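Local coordinates for protein cryptochrome DASH, chloroplastic/mitochondrial (Arabidopsis thaliana, PDB 2J4D) that repairs cyclobutane pyrimidine dimers in single-stranded DNA as an FAD- and folate-binding photolyase, binds DNA without sequence specificity and may act as a photoreceptor, at residues A[4-7]-A[11-14]; A[261-266]-A[286-291]; A[268-273]-A[307-312]. One frame throughout, in Å; residues are numbered along the deposited sequence.

Contact 1: residues A[4-7]-A[11-14]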
loop_
_atom_site.group_PDB
_atom_site.type_symbol
_atom_site.label_atom_id
_atom_site.label_comp_id
_atom_site.label_asym_id
_atom_site.label_seq_id
_atom_site.Cartn_x
_atom_site.Cartn_y
_atom_site.Cartn_z
ATOM N N ILE A 4 3.036 -12.414 18.712
ATOM C CA ILE A 4 3.022 -11.764 17.422
ATOM C C ILE A 4 2.614 -12.820 16.415
ATOM O O ILE A 4 3.070 -13.960 16.472
ATOM C CB ILE A 4 4.409 -11.183 17.070
ATOM C CG1 ILE A 4 5.508 -12.156 17.504
ATOM C CG2 ILE A 4 4.580 -9.819 17.734
ATOM C CD1 ILE A 4 6.906 -11.557 17.521
ATOM N N HIS A 5 1.719 -12.439 15.515
ATOM C CA HIS A 5 1.236 -13.340 14.485
ATOM C C HIS A 5 1.864 -12.904 13.173
ATOM O O HIS A 5 1.593 -11.807 12.690
ATOM C CB HIS A 5 -0.283 -13.237 14.401
ATOM C CG HIS A 5 -0.951 -13.250 15.740
ATOM N ND1 HIS A 5 -1.943 -12.357 16.088
ATOM C CD2 HIS A 5 -0.746 -14.029 16.829
ATOM C CE1 HIS A 5 -2.318 -12.584 17.335
ATOM N NE2 HIS A 5 -1.607 -13.592 17.806
ATOM N N ARG A 6 2.734 -13.746 12.624
ATOM C CA ARG A 6 3.379 -13.442 11.353
ATOM C C ARG A 6 2.325 -13.457 10.254
ATOM O O ARG A 6 1.458 -14.327 10.240
ATOM C CB ARG A 6 4.426 -14.502 10.997
ATOM C CG ARG A 6 5.814 -14.295 11.570
ATOM C CD ARG A 6 6.810 -15.184 10.821
ATOM N NE ARG A 6 7.972 -14.431 10.350
ATOM C CZ ARG A 6 8.619 -14.683 9.214
ATOM N NH1 ARG A 6 8.217 -15.671 8.425
ATOM N NH2 ARG A 6 9.665 -13.946 8.861
ATOM N N VAL A 7 2.388 -12.496 9.339
ATOM C CA VAL A 7 1.456 -12.480 8.213
ATOM C C VAL A 7 2.344 -12.410 6.986
ATOM O O VAL A 7 3.077 -11.437 6.809
ATOM C CB VAL A 7 0.527 -11.248 8.215
ATOM C CG1 VAL A 7 -0.506 -11.372 7.066
ATOM C CG2 VAL A 7 -0.183 -11.125 9.550
ATOM N N THR A 11 5.827 -20.916 7.103
ATOM C CA THR A 11 7.226 -21.070 7.484
ATOM C C THR A 11 8.068 -20.590 6.311
ATOM O O THR A 11 7.556 -20.442 5.202
ATOM C CB THR A 11 7.583 -22.537 7.746
ATOM O OG1 THR A 11 7.472 -23.274 6.524
ATOM C CG2 THR A 11 6.644 -23.139 8.782
ATOM N N GLU A 12 9.354 -20.350 6.553
ATOM C CA GLU A 12 10.249 -19.896 5.496
ATOM C C GLU A 12 10.303 -20.896 4.346
ATOM O O GLU A 12 10.436 -20.504 3.186
ATOM C CB GLU A 12 11.660 -19.658 6.047
ATOM C CG GLU A 12 11.817 -18.362 6.841
ATOM C CD GLU A 12 11.467 -17.124 6.023
ATOM O OE1 GLU A 12 11.856 -17.065 4.835
ATOM O OE2 GLU A 12 10.814 -16.204 6.569
ATOM N N GLU A 13 10.196 -22.185 4.658
ATOM C CA GLU A 13 10.221 -23.201 3.611
ATOM C C GLU A 13 8.918 -23.189 2.834
ATOM O O GLU A 13 8.910 -23.365 1.617
ATOM C CB GLU A 13 10.439 -24.600 4.190
ATOM C CG GLU A 13 11.824 -24.821 4.754
ATOM C CD GLU A 13 11.955 -24.316 6.173
ATOM O OE1 GLU A 13 13.000 -23.710 6.499
ATOM O OE2 GLU A 13 11.015 -24.535 6.967
ATOM N N GLU A 14 7.812 -23.001 3.547
ATOM C CA GLU A 14 6.505 -22.957 2.908
ATOM C C GLU A 14 6.425 -21.762 1.970
ATOM O O GLU A 14 5.890 -21.862 0.870
ATOM C CB GLU A 14 5.405 -22.838 3.951
ATOM C CG GLU A 14 5.234 -24.065 4.816
ATOM C CD GLU A 14 4.092 -23.904 5.789
ATOM O OE1 GLU A 14 4.146 -22.971 6.615
ATOM O OE2 GLU A 14 3.137 -24.706 5.723
#
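Strand 4-7 and the first turn of helix 12-26 approach no closer than 9.4 Å between CA atoms, at R6 and T11, and one salt bridge, R6 to E12, spans the gap. The motif is a strand, paired in parallel with strand 245-248, leading through a short loop into a helix whose N terminus is closed by a capping box. Both terminal nitrogens of R6 address one oxygen: NH1 lies 3.2 Å from E12 OE2, and NH2 makes a weak 3.4 Å bond to E12 OE2. That oxygen lies near the guanidinium edge, tilted from its plane, and is met on its anti side, 26° out of the carboxylate plane; with planes 67° apart, the fork is looser than a coplanar two-to-two pairing. E12 reaches back because its chain folds at chi2 (-59°). Arginine and glutamate have the length to meet across this surface site. Threonine suits the N-cap because its short hydroxyl can accept from a first-turn N-H; negative side chains there probably interact favourably with the helix dipole. In the box, E14 N donates to T11 OG1 at 3.0 Å, and T11 N returns a 2.7 Å bond to the anti lone pair of E14 OE1.

Contact 2: residues A[261-266]-A[286-291]. With FAD (flavin-adenine dinucleotide), chain C.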
loop_
_atom_site.group_PDB
_atom_site.type_symbol
_atom_site.label_atom_id
_atom_site.label_comp_id
_atom_site.label_asym_id
_atom_site.label_seq_id
_atom_site.Cartn_x
_atom_site.Cartn_y
_atom_site.Cartn_z
ATOM N N GLU A 261 -2.182 -18.355 1.342
ATOM C CA GLU A 261 -2.670 -18.639 2.686
ATOM C C GLU A 261 -4.144 -18.301 2.922
ATOM O O GLU A 261 -4.912 -19.121 3.438
ATOM C CB GLU A 261 -1.807 -17.896 3.704
ATOM C CG GLU A 261 -2.204 -18.129 5.144
ATOM C CD GLU A 261 -1.296 -17.395 6.107
ATOM O OE1 GLU A 261 -1.462 -16.167 6.279
ATOM O OE2 GLU A 261 -0.397 -18.049 6.673
ATOM N N TYR A 262 -4.534 -17.092 2.537
ATOM C CA TYR A 262 -5.900 -16.628 2.734
ATOM C C TYR A 262 -6.900 -17.316 1.810
ATOM O O TYR A 262 -7.960 -17.764 2.250
ATOM C CB TYR A 262 -5.969 -15.112 2.527
ATOM C CG TYR A 262 -7.298 -14.520 2.934
ATOM C CD1 TYR A 262 -7.666 -14.452 4.277
ATOM C CD2 TYR A 262 -8.210 -14.076 1.976
ATOM C CE1 TYR A 262 -8.919 -13.963 4.658
ATOM C CE2 TYR A 262 -9.464 -13.586 2.347
ATOM C CZ TYR A 262 -9.809 -13.536 3.691
ATOM O OH TYR A 262 -11.054 -13.086 4.060
ATOM N N PHE A 263 -6.561 -17.400 0.530
ATOM C CA PHE A 263 -7.435 -18.021 -0.453
ATOM C C PHE A 263 -7.515 -19.537 -0.366
ATOM O O PHE A 263 -8.594 -20.113 -0.208
ATOM C CB PHE A 263 -6.969 -17.693 -1.883
ATOM C CG PHE A 263 -7.323 -16.312 -2.355
ATOM C CD1 PHE A 263 -7.781 -15.344 -1.466
ATOM C CD2 PHE A 263 -7.165 -15.974 -3.692
ATOM C CE1 PHE A 263 -8.078 -14.051 -1.905
ATOM C CE2 PHE A 263 -7.458 -14.681 -4.146
ATOM C CZ PHE A 263 -7.914 -13.721 -3.251
ATOM N N TRP A 264 -6.355 -20.173 -0.473
ATOM C CA TRP A 264 -6.291 -21.618 -0.541
ATOM C C TRP A 264 -6.086 -22.437 0.721
ATOM O O TRP A 264 -6.929 -23.268 1.057
ATOM C CB TRP A 264 -5.243 -21.992 -1.589
ATOM C CG TRP A 264 -5.484 -21.300 -2.918
ATOM C CD1 TRP A 264 -4.887 -20.150 -3.377
ATOM C CD2 TRP A 264 -6.428 -21.688 -3.926
ATOM N NE1 TRP A 264 -5.407 -19.803 -4.605
ATOM C CE2 TRP A 264 -6.354 -20.730 -4.965
ATOM C CE3 TRP A 264 -7.334 -22.756 -4.049
ATOM C CZ2 TRP A 264 -7.151 -20.807 -6.118
ATOM C CZ3 TRP A 264 -8.129 -22.834 -5.201
ATOM C CH2 TRP A 264 -8.029 -21.864 -6.217
ATOM N N LYS A 265 -4.974 -22.227 1.412
ATOM C CA LYS A 265 -4.704 -22.998 2.618
ATOM C C LYS A 265 -5.816 -22.868 3.656
ATOM O O LYS A 265 -6.318 -23.873 4.168
ATOM C CB LYS A 265 -3.368 -22.580 3.235
ATOM C CG LYS A 265 -2.984 -23.426 4.440
ATOM C CD LYS A 265 -1.635 -23.027 5.006
ATOM C CE LYS A 265 -1.365 -23.762 6.318
ATOM N NZ LYS A 265 -0.073 -23.349 6.924
ATOM N N LYS A 266 -6.203 -21.637 3.963
ATOM C CA LYS A 266 -7.251 -21.402 4.943
ATOM C C LYS A 266 -8.649 -21.349 4.345
ATOM O O LYS A 266 -9.634 -21.390 5.082
ATOM C CB LYS A 266 -6.968 -20.119 5.728
ATOM C CG LYS A 266 -5.758 -20.242 6.636
ATOM C CD LYS A 266 -5.492 -18.950 7.383
ATOM C CE LYS A 266 -4.553 -19.200 8.542
ATOM N NZ LYS A 266 -5.176 -20.177 9.479
ATOM N N THR A 286 -8.319 -10.005 3.793
ATOM C CA THR A 286 -7.153 -10.491 3.062
ATOM C C THR A 286 -5.802 -10.064 3.615
ATOM O O THR A 286 -4.831 -10.816 3.512
ATOM C CB THR A 286 -7.158 -10.060 1.571
ATOM O OG1 THR A 286 -6.911 -8.649 1.486
ATOM C CG2 THR A 286 -8.492 -10.411 0.898
ATOM N N LYS A 287 -5.746 -8.865 4.189
ATOM C CA LYS A 287 -4.496 -8.293 4.689
ATOM C C LYS A 287 -3.492 -8.134 3.525
ATOM O O LYS A 287 -2.274 -8.145 3.725
ATOM C CB LYS A 287 -3.890 -9.174 5.787
ATOM C CG LYS A 287 -4.816 -9.371 6.992
ATOM C CD LYS A 287 -5.245 -8.040 7.594
ATOM C CE LYS A 287 -6.089 -8.242 8.861
ATOM N NZ LYS A 287 -7.296 -9.105 8.625
ATOM N N PHE A 288 -3.996 -7.970 2.307
ATOM C CA PHE A 288 -3.095 -7.811 1.159
ATOM C C PHE A 288 -2.509 -6.401 1.019
ATOM O O PHE A 288 -1.515 -6.209 0.319
ATOM C CB PHE A 288 -3.807 -8.097 -0.180
ATOM C CG PHE A 288 -4.322 -9.509 -0.348
ATOM C CD1 PHE A 288 -3.839 -10.560 0.425
ATOM C CD2 PHE A 288 -5.274 -9.782 -1.334
ATOM C CE1 PHE A 288 -4.302 -11.865 0.216
ATOM C CE2 PHE A 288 -5.742 -11.072 -1.551
ATOM C CZ PHE A 288 -5.257 -12.120 -0.777
ATOM N N SER A 289 -3.121 -5.419 1.669
ATOM C CA SER A 289 -2.711 -4.031 1.486
ATOM C C SER A 289 -1.241 -3.623 1.521
ATOM O O SER A 289 -0.804 -2.852 0.667
ATOM C CB SER A 289 -3.518 -3.122 2.416
ATOM O OG SER A 289 -3.229 -3.382 3.776
ATOM N N PRO A 290 -0.452 -4.122 2.490
ATOM C CA PRO A 290 0.951 -3.693 2.475
ATOM C C PRO A 290 1.701 -4.149 1.225
ATOM O O PRO A 290 2.524 -3.407 0.686
ATOM C CB PRO A 290 1.528 -4.310 3.759
ATOM C CG PRO A 290 0.313 -4.468 4.655
ATOM C CD PRO A 290 -0.732 -4.961 3.667
ATOM N N TRP A 291 1.431 -5.371 0.769
ATOM C CA TRP A 291 2.108 -5.880 -0.426
ATOM C C TRP A 291 1.621 -5.172 -1.681
ATOM O O TRP A 291 2.381 -4.983 -2.638
ATOM C CB TRP A 291 1.909 -7.391 -0.540
ATOM C CG TRP A 291 2.650 -8.123 0.534
ATOM C CD1 TRP A 291 3.999 -8.361 0.597
ATOM C CD2 TRP A 291 2.087 -8.691 1.710
ATOM N NE1 TRP A 291 4.305 -9.053 1.750
ATOM C CE2 TRP A 291 3.148 -9.268 2.449
ATOM C CE3 TRP A 291 0.781 -8.772 2.220
ATOM C CZ2 TRP A 291 2.941 -9.920 3.671
ATOM C CZ3 TRP A 291 0.581 -9.424 3.435
ATOM C CH2 TRP A 291 1.654 -9.987 4.142
HETATM P PA FAD C . -9.540 -5.944 2.450
HETATM O O1A FAD C . -9.041 -7.334 2.440
HETATM O O2A FAD C . -10.874 -5.643 3.023
HETATM O O5B FAD C . -9.527 -5.346 0.957
HETATM C C5B FAD C . -8.707 -5.946 -0.070
HETATM C C4B FAD C . -7.926 -4.829 -0.771
HETATM O O4B FAD C . -8.860 -3.898 -1.316
HETATM C C3B FAD C . -7.016 -4.008 0.136
HETATM O O3B FAD C . -5.783 -4.654 0.404
HETATM C C2B FAD C . -6.909 -2.733 -0.643
HETATM O O2B FAD C . -5.880 -2.707 -1.607
HETATM C C1B FAD C . -8.318 -2.570 -1.238
HETATM N N9A FAD C . -9.245 -1.731 -0.448
HETATM C C8A FAD C . -10.198 -2.148 0.460
HETATM N N7A FAD C . -10.872 -1.137 0.992
HETATM C C5A FAD C . -10.340 -0.012 0.402
HETATM C C6A FAD C . -10.628 1.365 0.556
HETATM N N6A FAD C . -11.567 1.852 1.356
HETATM N N1A FAD C . -9.883 2.257 -0.198
HETATM C C2A FAD C . -8.900 1.797 -1.040
HETATM N N3A FAD C . -8.574 0.497 -1.232
HETATM C C4A FAD C . -9.312 -0.366 -0.482
HETATM N N1 FAD C . -5.594 1.556 2.094
HETATM C C2 FAD C . -4.326 1.517 1.554
HETATM O O2 FAD C . -4.003 0.643 0.771
HETATM N N3 FAD C . -3.410 2.512 1.932
HETATM C C4 FAD C . -3.702 3.541 2.823
HETATM O O4 FAD C . -2.844 4.392 3.121
HETATM C C4X FAD C . -5.006 3.575 3.375
HETATM N N5 FAD C . -5.388 4.573 4.284
HETATM C C5X FAD C . -6.706 4.666 4.734
HETATM C C6 FAD C . -7.112 5.735 5.543
HETATM C C7 FAD C . -8.439 5.859 6.018
HETATM C C7M FAD C . -8.812 7.037 6.885
HETATM C C8 FAD C . -9.395 4.844 5.650
HETATM C C8M FAD C . -10.842 4.892 6.113
HETATM C C9 FAD C . -8.999 3.766 4.835
HETATM C C9A FAD C . -7.658 3.650 4.361
HETATM N N10 FAD C . -7.228 2.567 3.537
HETATM C C10 FAD C . -5.928 2.559 2.985
HETATM C "C1'" FAD C . -8.238 1.646 2.922
HETATM C "C2'" FAD C . -8.558 0.349 3.693
HETATM O "O2'" FAD C . -8.869 0.658 5.040
HETATM C "C3'" FAD C . -7.357 -0.593 3.644
HETATM O "O3'" FAD C . -6.978 -0.862 2.279
HETATM C "C4'" FAD C . -7.593 -1.968 4.293
HETATM O "O4'" FAD C . -7.888 -1.816 5.684
HETATM C "C5'" FAD C . -6.342 -2.819 4.119
HETATM O "O5'" FAD C . -6.548 -4.112 4.694
HETATM P P FAD C . -7.011 -5.401 3.912
HETATM O O1P FAD C . -5.968 -5.633 2.898
HETATM O O2P FAD C . -7.196 -6.512 4.884
HETATM O O3P FAD C . -8.460 -5.124 3.325
#
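The Y262 ring carries T286 on one face, with T286 CA 3.8 Å from the ring centroid and 7° off its normal, a CH-pi contact, while F263 CE1 lies in plane at the ring's edge. F288 also has T286 over one face, through CB, and its edge receives F263: F263 CE1 comes within 3.6 Å of F288 CZ, the planes inclined at 58°. T286 is thus held between two aromatic rings, and a small branched residue suits the slot. Its CG2 packs against Y262 CE2, whereas OG1, set by chi1 of 71° between the backbone N and the carbonyl carbon, faces the cofactor. T286 OG1 hydrogen-bonds FAD O1A at 2.7 Å and also accepts from F288 N at 3.1 Å, forming an ST turn. The turn directs further backbone N-H groups at the diphosphate: K287 N lies 2.8 Å from FAD O2P, and S289 N lies 3.1 Å from FAD O1P. T286 N and OG1 both grip O1A, so the phosphate oxygens are met by main-chain N-H groups and one hydroxyl. Helix 252-265 supplies the aromatic wall behind this phosphate-binding loop; F263 also touches E305 and V306 of helix 299-312, while P290 of helix 289-293 touches strand 245-248.

Contact 3: residues A[268-273]-A[307-312]. With FAD (flavin-adenine dinucleotide), chain C.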
loop_
_atom_site.group_PDB
_atom_site.type_symbol
_atom_site.label_atom_id
_atom_site.label_comp_id
_atom_site.label_asym_id
_atom_site.label_seq_id
_atom_site.Cartn_x
_atom_site.Cartn_y
_atom_site.Cartn_z
ATOM N N LEU A 268 -10.451 -19.011 3.239
ATOM C CA LEU A 268 -11.252 -17.959 3.850
ATOM C C LEU A 268 -11.915 -17.006 2.862
ATOM O O LEU A 268 -12.787 -16.227 3.243
ATOM C CB LEU A 268 -10.393 -17.149 4.820
ATOM C CG LEU A 268 -9.944 -17.927 6.054
ATOM C CD1 LEU A 268 -8.982 -17.094 6.877
ATOM C CD2 LEU A 268 -11.173 -18.304 6.880
ATOM N N LEU A 269 -11.514 -17.067 1.599
ATOM C CA LEU A 269 -12.083 -16.161 0.610
ATOM C C LEU A 269 -13.595 -16.265 0.509
ATOM O O LEU A 269 -14.276 -15.254 0.331
ATOM C CB LEU A 269 -11.459 -16.400 -0.771
ATOM C CG LEU A 269 -11.979 -15.485 -1.890
ATOM C CD1 LEU A 269 -11.786 -14.027 -1.491
ATOM C CD2 LEU A 269 -11.262 -15.801 -3.203
ATOM N N LYS A 270 -14.125 -17.476 0.642
ATOM C CA LYS A 270 -15.568 -17.670 0.534
ATOM C C LYS A 270 -16.410 -17.054 1.649
ATOM O O LYS A 270 -17.641 -17.090 1.577
ATOM C CB LYS A 270 -15.896 -19.160 0.415
ATOM C CG LYS A 270 -15.442 -19.996 1.594
ATOM C CD LYS A 270 -15.889 -21.433 1.418
ATOM C CE LYS A 270 -15.158 -22.363 2.369
ATOM N NZ LYS A 270 -15.308 -21.945 3.781
ATOM N N VAL A 271 -15.773 -16.497 2.678
ATOM C CA VAL A 271 -16.523 -15.860 3.771
ATOM C C VAL A 271 -16.020 -14.447 4.033
ATOM O O VAL A 271 -16.447 -13.782 4.987
ATOM C CB VAL A 271 -16.436 -16.658 5.099
ATOM C CG1 VAL A 271 -16.963 -18.060 4.888
ATOM C CG2 VAL A 271 -15.003 -16.682 5.619
ATOM N N TYR A 272 -15.125 -13.993 3.163
ATOM C CA TYR A 272 -14.532 -12.666 3.259
ATOM C C TYR A 272 -15.537 -11.541 3.536
ATOM O O TYR A 272 -15.352 -10.757 4.464
ATOM C CB TYR A 272 -13.752 -12.352 1.969
ATOM C CG TYR A 272 -13.375 -10.897 1.836
ATOM C CD1 TYR A 272 -12.405 -10.329 2.665
ATOM C CD2 TYR A 272 -14.068 -10.058 0.962
ATOM C CE1 TYR A 272 -12.146 -8.965 2.639
ATOM C CE2 TYR A 272 -13.820 -8.692 0.927
ATOM C CZ TYR A 272 -12.863 -8.150 1.774
ATOM O OH TYR A 272 -12.670 -6.787 1.809
ATOM N N LYS A 273 -16.599 -11.459 2.741
ATOM C CA LYS A 273 -17.574 -10.392 2.924
ATOM C C LYS A 273 -18.236 -10.363 4.305
ATOM O O LYS A 273 -18.510 -9.291 4.841
ATOM C CB LYS A 273 -18.656 -10.458 1.838
ATOM C CG LYS A 273 -19.609 -9.265 1.880
ATOM C CD LYS A 273 -20.582 -9.248 0.711
ATOM C CE LYS A 273 -21.439 -7.985 0.745
ATOM N NZ LYS A 273 -22.395 -7.914 -0.395
ATOM N N GLN A 307 -10.329 -15.962 -9.871
ATOM C CA GLN A 307 -11.008 -16.692 -10.941
ATOM C C GLN A 307 -10.805 -18.188 -10.756
ATOM O O GLN A 307 -11.738 -18.981 -10.915
ATOM C CB GLN A 307 -10.452 -16.306 -12.313
ATOM C CG GLN A 307 -10.845 -14.931 -12.829
ATOM C CD GLN A 307 -10.217 -14.663 -14.187
ATOM O OE1 GLN A 307 -8.985 -14.681 -14.335
ATOM N NE2 GLN A 307 -11.058 -14.427 -15.189
ATOM N N ARG A 308 -9.576 -18.580 -10.443
ATOM C CA ARG A 308 -9.287 -19.990 -10.250
ATOM C C ARG A 308 -10.049 -20.526 -9.041
ATOM O O ARG A 308 -10.574 -21.646 -9.069
ATOM C CB ARG A 308 -7.781 -20.224 -10.083
ATOM C CG ARG A 308 -7.436 -21.711 -10.149
ATOM C CD ARG A 308 -5.956 -21.992 -10.375
ATOM N NE ARG A 308 -5.195 -21.997 -9.131
ATOM C CZ ARG A 308 -4.515 -20.957 -8.676
ATOM N NH1 ARG A 308 -4.501 -19.830 -9.374
ATOM N NH2 ARG A 308 -3.851 -21.044 -7.528
ATOM N N TYR A 309 -10.125 -19.720 -7.986
ATOM C CA TYR A 309 -10.843 -20.121 -6.781
ATOM C C TYR A 309 -12.316 -20.347 -7.102
ATOM O O TYR A 309 -12.907 -21.359 -6.690
ATOM C CB TYR A 309 -10.720 -19.040 -5.709
ATOM C CG TYR A 309 -11.330 -19.405 -4.368
ATOM C CD1 TYR A 309 -10.553 -19.968 -3.355
ATOM C CD2 TYR A 309 -12.678 -19.152 -4.100
ATOM C CE1 TYR A 309 -11.099 -20.262 -2.104
ATOM C CE2 TYR A 309 -13.232 -19.442 -2.859
ATOM C CZ TYR A 309 -12.438 -19.995 -1.862
ATOM O OH TYR A 309 -12.981 -20.258 -0.620
ATOM N N GLU A 310 -12.909 -19.414 -7.844
ATOM C CA GLU A 310 -14.319 -19.521 -8.199
ATOM C C GLU A 310 -14.596 -20.768 -9.027
ATOM O O GLU A 310 -15.650 -21.386 -8.883
ATOM C CB GLU A 310 -14.790 -18.274 -8.963
ATOM C CG GLU A 310 -14.732 -16.993 -8.139
ATOM C CD GLU A 310 -15.593 -15.891 -8.708
ATOM O OE1 GLU A 310 -15.686 -15.787 -9.952
ATOM O OE2 GLU A 310 -16.166 -15.116 -7.913
ATOM N N LYS A 311 -13.647 -21.145 -9.879
ATOM C CA LYS A 311 -13.810 -22.326 -10.722
ATOM C C LYS A 311 -13.622 -23.633 -9.956
ATOM O O LYS A 311 -14.402 -24.574 -10.105
ATOM C CB LYS A 311 -12.808 -22.288 -11.881
ATOM C CG LYS A 311 -12.851 -23.513 -12.799
ATOM C CD LYS A 311 -11.778 -23.421 -13.886
ATOM C CE LYS A 311 -11.885 -24.557 -14.902
ATOM N NZ LYS A 311 -11.646 -25.903 -14.298
ATOM N N GLU A 312 -12.589 -23.685 -9.126
ATOM C CA GLU A 312 -12.286 -24.893 -8.381
ATOM C C GLU A 312 -13.042 -25.094 -7.074
ATOM O O GLU A 312 -13.328 -26.232 -6.690
ATOM C CB GLU A 312 -10.788 -24.953 -8.108
ATOM C CG GLU A 312 -9.928 -25.076 -9.365
ATOM C CD GLU A 312 -8.437 -25.024 -9.050
ATOM O OE1 GLU A 312 -8.090 -25.024 -7.851
ATOM O OE2 GLU A 312 -7.613 -24.985 -9.992
HETATM P PA FAD C . -9.540 -5.944 2.450
HETATM O O1A FAD C . -9.041 -7.334 2.440
HETATM O O2A FAD C . -10.874 -5.643 3.023
HETATM O O5B FAD C . -9.527 -5.346 0.957
HETATM C C5B FAD C . -8.707 -5.946 -0.070
HETATM C C4B FAD C . -7.926 -4.829 -0.771
HETATM O O4B FAD C . -8.860 -3.898 -1.316
HETATM C C3B FAD C . -7.016 -4.008 0.136
HETATM O O3B FAD C . -5.783 -4.654 0.404
HETATM C C2B FAD C . -6.909 -2.733 -0.643
HETATM O O2B FAD C . -5.880 -2.707 -1.607
HETATM C C1B FAD C . -8.318 -2.570 -1.238
HETATM N N9A FAD C . -9.245 -1.731 -0.448
HETATM C C8A FAD C . -10.198 -2.148 0.460
HETATM N N7A FAD C . -10.872 -1.137 0.992
HETATM C C5A FAD C . -10.340 -0.012 0.402
HETATM C C6A FAD C . -10.628 1.365 0.556
HETATM N N6A FAD C . -11.567 1.852 1.356
HETATM N N1A FAD C . -9.883 2.257 -0.198
HETATM C C2A FAD C . -8.900 1.797 -1.040
HETATM N N3A FAD C . -8.574 0.497 -1.232
HETATM C C4A FAD C . -9.312 -0.366 -0.482
HETATM N N1 FAD C . -5.594 1.556 2.094
HETATM C C2 FAD C . -4.326 1.517 1.554
HETATM O O2 FAD C . -4.003 0.643 0.771
HETATM N N3 FAD C . -3.410 2.512 1.932
HETATM C C4 FAD C . -3.702 3.541 2.823
HETATM O O4 FAD C . -2.844 4.392 3.121
HETATM C C4X FAD C . -5.006 3.575 3.375
HETATM N N5 FAD C . -5.388 4.573 4.284
HETATM C C5X FAD C . -6.706 4.666 4.734
HETATM C C6 FAD C . -7.112 5.735 5.543
HETATM C C7 FAD C . -8.439 5.859 6.018
HETATM C C7M FAD C . -8.812 7.037 6.885
HETATM C C8 FAD C . -9.395 4.844 5.650
HETATM C C8M FAD C . -10.842 4.892 6.113
HETATM C C9 FAD C . -8.999 3.766 4.835
HETATM C C9A FAD C . -7.658 3.650 4.361
HETATM N N10 FAD C . -7.228 2.567 3.537
HETATM C C10 FAD C . -5.928 2.559 2.985
HETATM C "C1'" FAD C . -8.238 1.646 2.922
HETATM C "C2'" FAD C . -8.558 0.349 3.693
HETATM O "O2'" FAD C . -8.869 0.658 5.040
HETATM C "C3'" FAD C . -7.357 -0.593 3.644
HETATM O "O3'" FAD C . -6.978 -0.862 2.279
HETATM C "C4'" FAD C . -7.593 -1.968 4.293
HETATM O "O4'" FAD C . -7.888 -1.816 5.684
HETATM C "C5'" FAD C . -6.342 -2.819 4.119
HETATM O "O5'" FAD C . -6.548 -4.112 4.694
HETATM P P FAD C . -7.011 -5.401 3.912
HETATM O O1P FAD C . -5.968 -5.633 2.898
HETATM O O2P FAD C . -7.196 -6.512 4.884
HETATM O O3P FAD C . -8.460 -5.124 3.325
#
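L269 lays its CD2 methyl over one face of the Y309 ring, 4.0 Å from the centroid and offset toward the rim, in a CH-pi contact. The side chains slide past each other in opposite directions, L269 CB reaching the phenol end at Y309 CZ. With chi1 of -179°, L269 CG lies opposite its own backbone N, which helps bring the methyl onto the ring; leucine offers the greasy branch this buried face can accept. Tyrosine suits the other side because it is flat enough to pack and carries a hydroxyl that can bond to D267. That hydroxyl bonds chiefly to D267 OD1, takes a weak bond from K270 N at 3.3 Å, and touches the lysine's CB and CG methylenes. Were Y309 replaced by an alanine, the L269 methyl would probably lose the ring it lies on and D267 OD1 its hydroxyl partner. Farther along, Y272 turns to the cofactor, its OH, also bonded to R276 NE, 2.5 Å from FAD O2A, a very short bond in the plane of the ring. The link between helices 252-265 and 272-275 is thus packed on helix 299-312, with W264 meeting Y309 edge-to-face and helix 317-339 touching both Y309 and Y272.

Overall arrangement
From the N terminus, contact 1 closes a tight loop of three residues between strand 4-7 and helix 12-26, and is complete before the others begin. Contacts 2 and 3 cross: the chain runs through 261-266, 268-273, 286-291 and 307-312, so their segments alternate. Contact 2 brings the loop leading into helix 289-293 back against helix 252-265; contact 3 joins the following link and helix 272-275 to helix 299-312. Both reach the FAD diphosphate, and their centres lie about 12 Å apart, coupled by the probable hydrogen bond from L268 N to Y262 O. Contact 1 meets contact 2 where V7 packs on W291 and K287, but does not touch contact 3.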